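Local structure of AGR_C_4470p (Agrobacterium tumefaciens str. C58, 2HQV) at residues Phe134-Cys145 against Leu175-Phe185. The protein is of unknown function but belongs to the ChuX/HutX haem-utilisation family, consistent with a role in haem uptake or utilisation. Sequence-based numbering, arbitrary orientation.
Sequences FVDRGFHGRRSC and LAKFEELRDGF
F134 and C145 pack against F178 where the C-terminal helix 172-185 lies across one face of the six-stranded antiparallel sheet, a helix-on-sheet contact bordered by a salt-bridge network. Segment 134-145 is a hairpin of neighbouring strands joined by a turn at H140 and G141; the axis of segment 175-185 runs at 115° to that of strand 134-139, N-to-C directions compared. In the apolar part, C145 CB sits over one face of the F178 ring, 3.7 Å from its centroid, a CH-pi contact, while SG of the same cysteine approaches that ring obliquely and also touches L175 CD1. F178 presents CE1 to the edge of the F134 ring, in its plane. One face of F134 receives R182 CA in a second CH-pi contact, and further along the same edge, CE2 lies 3.6 Å from L181 CD2. The F185 ring lies nearly parallel to F134 but slid aside, so overlap is slight. V147 of the adjoining strand and I75 of helix 72-79 also touch F134. Toward the hairpin turn the contact becomes ionic. R143, its CG anti to the backbone N (chi1 -164°) and its chain extended, reaches along the strands to D136 and the helix. It grips D136 side-on, NE to OD1 at 2.9 Å and NH2 to OD2 at 2.6 Å, both nearly straight. NH1 and NH2 also converge end-on on E179 OE2, NH2 at 2.8 Å, with the carboxylate plane turned 42° from the guanidinium. R182 NH2 adds only a long, weak bond to D136 OD2, 3.4 Å away. With all three R143 nitrogens engaged, the guanidinium is fixed in rotation between two acids, whose negative charges probably offset the closeness of R143 and R182; the network thus ties hairpin to helix beside the aromatic core.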
ATOM      1  N   PHE A 134       9.628  -1.990  17.031  1.00 28.52           N
ATOM      2  CA  PHE A 134       8.617  -1.384  17.885  1.00 29.57           C
ATOM      3  C   PHE A 134       9.018   0.075  18.067  1.00 31.50           C
ATOM      4  O   PHE A 134      10.050   0.371  18.677  1.00 30.75           O
ATOM      5  CB  PHE A 134       8.570  -2.105  19.241  1.00 29.27           C
ATOM      6  CG  PHE A 134       8.181  -3.549  19.143  1.00 28.15           C
ATOM      7  CD1 PHE A 134       9.080  -4.498  18.662  1.00 29.99           C
ATOM      8  CD2 PHE A 134       6.901  -3.958  19.505  1.00 29.42           C
ATOM      9  CE1 PHE A 134       8.712  -5.835  18.542  1.00 30.02           C
ATOM     10  CE2 PHE A 134       6.515  -5.289  19.391  1.00 31.44           C
ATOM     11  CZ  PHE A 134       7.419  -6.236  18.907  1.00 31.04           C
ATOM     12  N   VAL A 135       8.205   0.979  17.523  1.00 30.95           N
ATOM     13  CA  VAL A 135       8.483   2.410  17.585  1.00 29.44           C
ATOM     14  C   VAL A 135       7.593   3.107  18.613  1.00 30.60           C
ATOM     15  O   VAL A 135       6.369   3.090  18.515  1.00 29.73           O
ATOM     16  CB  VAL A 135       8.292   3.041  16.190  1.00 30.04           C
ATOM     17  CG1 VAL A 135       8.665   4.516  16.209  1.00 29.14           C
ATOM     18  CG2 VAL A 135       9.144   2.283  15.168  1.00 28.87           C
ATOM     19  N   ASP A 136       8.236   3.712  19.606  1.00 31.65           N
ATOM     20  CA  ASP A 136       7.551   4.399  20.696  1.00 31.54           C
ATOM     21  C   ASP A 136       8.150   5.804  20.770  1.00 33.73           C
ATOM     22  O   ASP A 136       9.208   6.002  21.362  1.00 31.56           O
ATOM     23  CB  ASP A 136       7.807   3.629  22.003  1.00 28.64           C
ATOM     24  CG  ASP A 136       7.160   4.277  23.217  1.00 30.86           C
ATOM     25  OD1 ASP A 136       6.696   5.437  23.117  1.00 26.68           O
ATOM     26  OD2 ASP A 136       7.123   3.615  24.281  1.00 28.45           O
ATOM     27  N   ARG A 137       7.475   6.764  20.154  1.00 36.92           N
ATOM     28  CA  ARG A 137       7.983   8.118  20.142  1.00 42.27           C
ATOM     29  C   ARG A 137       6.929   9.192  20.048  1.00 43.91           C
ATOM     30  O   ARG A 137       5.774   8.953  19.694  1.00 43.13           O
ATOM     31  CB  ARG A 137       8.953   8.321  18.982  1.00 42.71           C
ATOM     32  CG  ARG A 137       8.368   7.988  17.625  1.00 45.90           C
ATOM     33  CD  ARG A 137       9.400   8.158  16.523  1.00 49.26           C
ATOM     34  NE  ARG A 137       9.633   9.562  16.193  1.00 54.81           N
ATOM     35  CZ  ARG A 137       8.888  10.273  15.348  1.00 55.43           C
ATOM     36  NH1 ARG A 137       7.853   9.718  14.728  1.00 55.17           N
ATOM     37  NH2 ARG A 137       9.169  11.551  15.137  1.00 58.19           N
ATOM     38  N   GLY A 138       7.366  10.399  20.371  1.00 47.85           N
ATOM     39  CA  GLY A 138       6.500  11.550  20.300  1.00 51.66           C
ATOM     40  C   GLY A 138       6.192  11.822  18.844  1.00 54.74           C
ATOM     41  O   GLY A 138       7.079  11.878  17.995  1.00 54.79           O
ATOM     42  N   PHE A 139       4.913  11.939  18.550  1.00 57.75           N
ATOM     43  CA  PHE A 139       4.463  12.234  17.213  1.00 56.40           C
ATOM     44  C   PHE A 139       3.706  13.526  17.305  1.00 50.69           C
ATOM     45  O   PHE A 139       2.585  13.556  17.805  1.00 59.68           O
ATOM     46  CB  PHE A 139       3.541  11.134  16.714  1.00 61.09           C
ATOM     47  N   HIS A 140       4.301  14.613  16.852  1.00 51.43           N
ATOM     48  CA  HIS A 140       3.556  15.853  16.924  1.00 33.95           C
ATOM     49  C   HIS A 140       2.984  16.066  18.305  1.00 35.67           C
ATOM     50  O   HIS A 140       1.768  15.995  18.477  1.00 48.87           O
ATOM     51  CB  HIS A 140       2.396  15.773  15.955  1.00 27.19           C
ATOM     52  CG  HIS A 140       2.810  15.761  14.523  1.00 25.78           C
ATOM     53  ND1 HIS A 140       2.083  15.103  13.556  1.00 29.88           N
ATOM     54  CD2 HIS A 140       3.804  16.409  13.872  1.00 27.33           C
ATOM     55  CE1 HIS A 140       2.608  15.350  12.370  1.00 26.46           C
ATOM     56  NE2 HIS A 140       3.652  16.141  12.531  1.00 28.32           N
ATOM     57  N   GLY A 141       3.840  16.305  19.296  1.00 38.66           N
ATOM     58  CA  GLY A 141       3.347  16.510  20.646  1.00 32.19           C
ATOM     59  C   GLY A 141       2.947  15.276  21.466  1.00 46.45           C
ATOM     60  O   GLY A 141       3.208  15.231  22.675  1.00 45.95           O
ATOM     61  N   ARG A 142       2.294  14.284  20.857  1.00 43.46           N
ATOM     62  CA  ARG A 142       1.904  13.082  21.617  1.00 46.70           C
ATOM     63  C   ARG A 142       2.568  11.732  21.326  1.00 48.12           C
ATOM     64  O   ARG A 142       2.969  11.425  20.208  1.00 46.29           O
ATOM     65  CB  ARG A 142       0.368  12.889  21.578  1.00 51.54           C
ATOM     66  N   ARG A 143       2.647  10.919  22.371  1.00 44.43           N
ATOM     67  CA  ARG A 143       3.220   9.587  22.263  1.00 41.63           C
ATOM     68  C   ARG A 143       2.477   8.737  21.230  1.00 39.80           C
ATOM     69  O   ARG A 143       1.251   8.725  21.179  1.00 39.84           O
ATOM     70  CB  ARG A 143       3.171   8.892  23.618  1.00 40.06           C
ATOM     71  CG  ARG A 143       4.074   7.686  23.704  1.00 38.98           C
ATOM     72  CD  ARG A 143       3.728   6.850  24.908  1.00 35.81           C
ATOM     73  NE  ARG A 143       4.510   5.626  24.968  1.00 33.31           N
ATOM     74  CZ  ARG A 143       4.265   4.644  25.832  1.00 33.35           C
ATOM     75  NH1 ARG A 143       3.261   4.734  26.707  1.00 28.96           N
ATOM     76  NH2 ARG A 143       5.022   3.565  25.840  1.00 27.79           N
ATOM     77  N   SER A 144       3.248   8.028  20.416  1.00 39.03           N
ATOM     78  CA  SER A 144       2.718   7.153  19.385  1.00 36.27           C
ATOM     79  C   SER A 144       3.427   5.800  19.505  1.00 34.64           C
ATOM     80  O   SER A 144       4.656   5.735  19.616  1.00 32.28           O
ATOM     81  CB  SER A 144       2.990   7.768  18.007  1.00 38.54           C
ATOM     82  OG  SER A 144       2.759   6.852  16.950  1.00 34.36           O
ATOM     83  N   CYS A 145       2.652   4.725  19.502  1.00 31.93           N
ATOM     84  CA  CYS A 145       3.214   3.382  19.603  1.00 29.62           C
ATOM     85  C   CYS A 145       2.772   2.522  18.422  1.00 28.85           C
ATOM     86  O   CYS A 145       1.584   2.375  18.162  1.00 26.09           O
ATOM     87  CB  CYS A 145       2.777   2.734  20.916  1.00 29.46           C
ATOM     88  SG  CYS A 145       3.379   3.589  22.405  1.00 26.31           S
ATOM     89  N   LEU A 175      -2.110  -0.684  25.048  1.00 28.32           N
ATOM     90  CA  LEU A 175      -0.816  -0.051  25.282  1.00 29.29           C
ATOM     91  C   LEU A 175       0.061  -0.916  26.175  1.00 28.97           C
ATOM     92  O   LEU A 175       1.240  -1.104  25.895  1.00 27.57           O
ATOM     93  CB  LEU A 175      -1.010   1.326  25.925  1.00 28.88           C
ATOM     94  CG  LEU A 175       0.271   2.081  26.295  1.00 29.90           C
ATOM     95  CD1 LEU A 175       1.156   2.239  25.058  1.00 30.73           C
ATOM     96  CD2 LEU A 175      -0.089   3.445  26.878  1.00 33.54           C
ATOM     97  N   ALA A 176      -0.519  -1.438  27.256  1.00 30.53           N
ATOM     98  CA  ALA A 176       0.223  -2.286  28.186  1.00 30.79           C
ATOM     99  C   ALA A 176       0.824  -3.510  27.482  1.00 31.27           C
ATOM    100  O   ALA A 176       1.974  -3.880  27.738  1.00 29.31           O
ATOM    101  CB  ALA A 176      -0.692  -2.733  29.335  1.00 33.24           C
ATOM    102  N   LYS A 177       0.049  -4.135  26.597  1.00 28.98           N
ATOM    103  CA  LYS A 177       0.529  -5.310  25.865  1.00 29.91           C
ATOM    104  C   LYS A 177       1.657  -4.931  24.908  1.00 28.26           C
ATOM    105  O   LYS A 177       2.611  -5.685  24.725  1.00 24.94           O
ATOM    106  CB  LYS A 177      -0.620  -5.960  25.083  1.00 31.94           C
ATOM    107  CG  LYS A 177      -1.761  -6.448  25.977  1.00 33.75           C
ATOM    108  CD  LYS A 177      -2.878  -7.084  25.173  1.00 37.15           C
ATOM    109  CE  LYS A 177      -4.006  -7.569  26.079  1.00 40.41           C
ATOM    110  NZ  LYS A 177      -5.090  -8.222  25.290  1.00 42.64           N
ATOM    111  N   PHE A 178       1.537  -3.763  24.288  1.00 26.46           N
ATOM    112  CA  PHE A 178       2.571  -3.283  23.373  1.00 27.68           C
ATOM    113  C   PHE A 178       3.880  -3.098  24.158  1.00 28.66           C
ATOM    114  O   PHE A 178       4.928  -3.641  23.793  1.00 29.08           O
ATOM    115  CB  PHE A 178       2.157  -1.939  22.758  1.00 28.24           C
ATOM    116  CG  PHE A 178       3.286  -1.216  22.070  1.00 29.15           C
ATOM    117  CD1 PHE A 178       3.591  -1.473  20.738  1.00 29.29           C
ATOM    118  CD2 PHE A 178       4.074  -0.308  22.771  1.00 28.40           C
ATOM    119  CE1 PHE A 178       4.667  -0.839  20.110  1.00 29.59           C
ATOM    120  CE2 PHE A 178       5.156   0.331  22.149  1.00 30.52           C
ATOM    121  CZ  PHE A 178       5.449   0.061  20.813  1.00 28.54           C
ATOM    122  N   GLU A 179       3.808  -2.325  25.236  1.00 29.00           N
ATOM    123  CA  GLU A 179       4.980  -2.057  26.068  1.00 29.34           C
ATOM    124  C   GLU A 179       5.621  -3.354  26.561  1.00 31.55           C
ATOM    125  O   GLU A 179       6.839  -3.512  26.530  1.00 31.20           O
ATOM    126  CB  GLU A 179       4.577  -1.195  27.260  1.00 28.21           C
ATOM    127  CG  GLU A 179       3.859   0.093  26.868  1.00 31.25           C
ATOM    128  CD  GLU A 179       3.547   0.968  28.065  1.00 31.71           C
ATOM    129  OE1 GLU A 179       3.124   0.415  29.102  1.00 31.45           O
ATOM    130  OE2 GLU A 179       3.716   2.204  27.966  1.00 31.14           O
ATOM    131  N   GLU A 180       4.776  -4.276  27.011  1.00 33.01           N
ATOM    132  CA  GLU A 180       5.200  -5.577  27.511  1.00 37.64           C
ATOM    133  C   GLU A 180       6.007  -6.318  26.440  1.00 35.22           C
ATOM    134  O   GLU A 180       7.130  -6.756  26.679  1.00 35.13           O
ATOM    135  CB  GLU A 180       3.951  -6.378  27.881  1.00 43.63           C
ATOM    136  CG  GLU A 180       4.185  -7.700  28.575  1.00 51.59           C
ATOM    137  CD  GLU A 180       2.910  -8.536  28.616  1.00 56.04           C
ATOM    138  OE1 GLU A 180       1.835  -7.968  28.914  1.00 57.55           O
ATOM    139  OE2 GLU A 180       2.980  -9.757  28.351  1.00 57.85           O
ATOM    140  N   LEU A 181       5.426  -6.460  25.256  1.00 31.63           N
ATOM    141  CA  LEU A 181       6.103  -7.148  24.164  1.00 30.29           C
ATOM    142  C   LEU A 181       7.391  -6.421  23.753  1.00 30.04           C
ATOM    143  O   LEU A 181       8.449  -7.048  23.606  1.00 25.75           O
ATOM    144  CB  LEU A 181       5.159  -7.277  22.967  1.00 28.50           C
ATOM    145  CG  LEU A 181       5.678  -8.068  21.767  1.00 27.90           C
ATOM    146  CD1 LEU A 181       6.043  -9.495  22.201  1.00 29.96           C
ATOM    147  CD2 LEU A 181       4.620  -8.087  20.688  1.00 30.11           C
ATOM    148  N   ARG A 182       7.297  -5.100  23.577  1.00 28.80           N
ATOM    149  CA  ARG A 182       8.454  -4.282  23.195  1.00 30.16           C
ATOM    150  C   ARG A 182       9.584  -4.379  24.231  1.00 31.84           C
ATOM    151  O   ARG A 182      10.747  -4.554  23.864  1.00 29.95           O
ATOM    152  CB  ARG A 182       8.027  -2.816  23.009  1.00 30.06           C
ATOM    153  CG  ARG A 182       9.138  -1.853  22.534  1.00 31.28           C
ATOM    154  CD  ARG A 182      10.014  -1.306  23.666  1.00 35.57           C
ATOM    155  NE  ARG A 182       9.408  -0.179  24.378  1.00 41.22           N
ATOM    156  CZ  ARG A 182       8.440  -0.293  25.278  1.00 45.24           C
ATOM    157  NH1 ARG A 182       7.961  -1.490  25.581  1.00 50.42           N
ATOM    158  NH2 ARG A 182       7.950   0.784  25.878  1.00 41.82           N
ATOM    159  N   ASP A 183       9.246  -4.270  25.516  1.00 31.93           N
ATOM    160  CA  ASP A 183      10.263  -4.349  26.570  1.00 35.11           C
ATOM    161  C   ASP A 183      11.072  -5.645  26.480  1.00 36.55           C
ATOM    162  O   ASP A 183      12.284  -5.646  26.697  1.00 33.29           O
ATOM    163  CB  ASP A 183       9.627  -4.273  27.965  1.00 33.56           C
ATOM    164  CG  ASP A 183       9.057  -2.910  28.278  1.00 34.16           C
ATOM    165  OD1 ASP A 183       9.469  -1.923  27.631  1.00 32.23           O
ATOM    166  OD2 ASP A 183       8.204  -2.827  29.190  1.00 32.43           O
ATOM    167  N   GLY A 184      10.388  -6.742  26.165  1.00 36.52           N
ATOM    168  CA  GLY A 184      11.047  -8.034  26.060  1.00 38.97           C
ATOM    169  C   GLY A 184      12.155  -8.125  25.029  1.00 40.13           C
ATOM    170  O   GLY A 184      13.023  -8.999  25.115  1.00 39.43           O
ATOM    171  N   PHE A 185      12.133  -7.227  24.050  1.00 40.17           N
ATOM    172  CA  PHE A 185      13.140  -7.217  22.998  1.00 42.10           C
ATOM    173  C   PHE A 185      14.229  -6.192  23.271  1.00 43.63           C
ATOM    174  O   PHE A 185      15.247  -6.148  22.577  1.00 43.21           O
ATOM    175  CB  PHE A 185      12.477  -6.942  21.643  1.00 40.75           C
ATOM    176  CG  PHE A 185      11.661  -8.093  21.127  1.00 42.25           C
ATOM    177  CD1 PHE A 185      12.282  -9.274  20.728  1.00 41.84           C
ATOM    178  CD2 PHE A 185      10.274  -8.009  21.061  1.00 41.57           C
ATOM    179  CE1 PHE A 185      11.534 -10.360  20.272  1.00 43.06           C
ATOM    180  CE2 PHE A 185       9.516  -9.085  20.606  1.00 42.40           C
ATOM    181  CZ  PHE A 185      10.146 -10.268  20.209  1.00 42.90           C
TER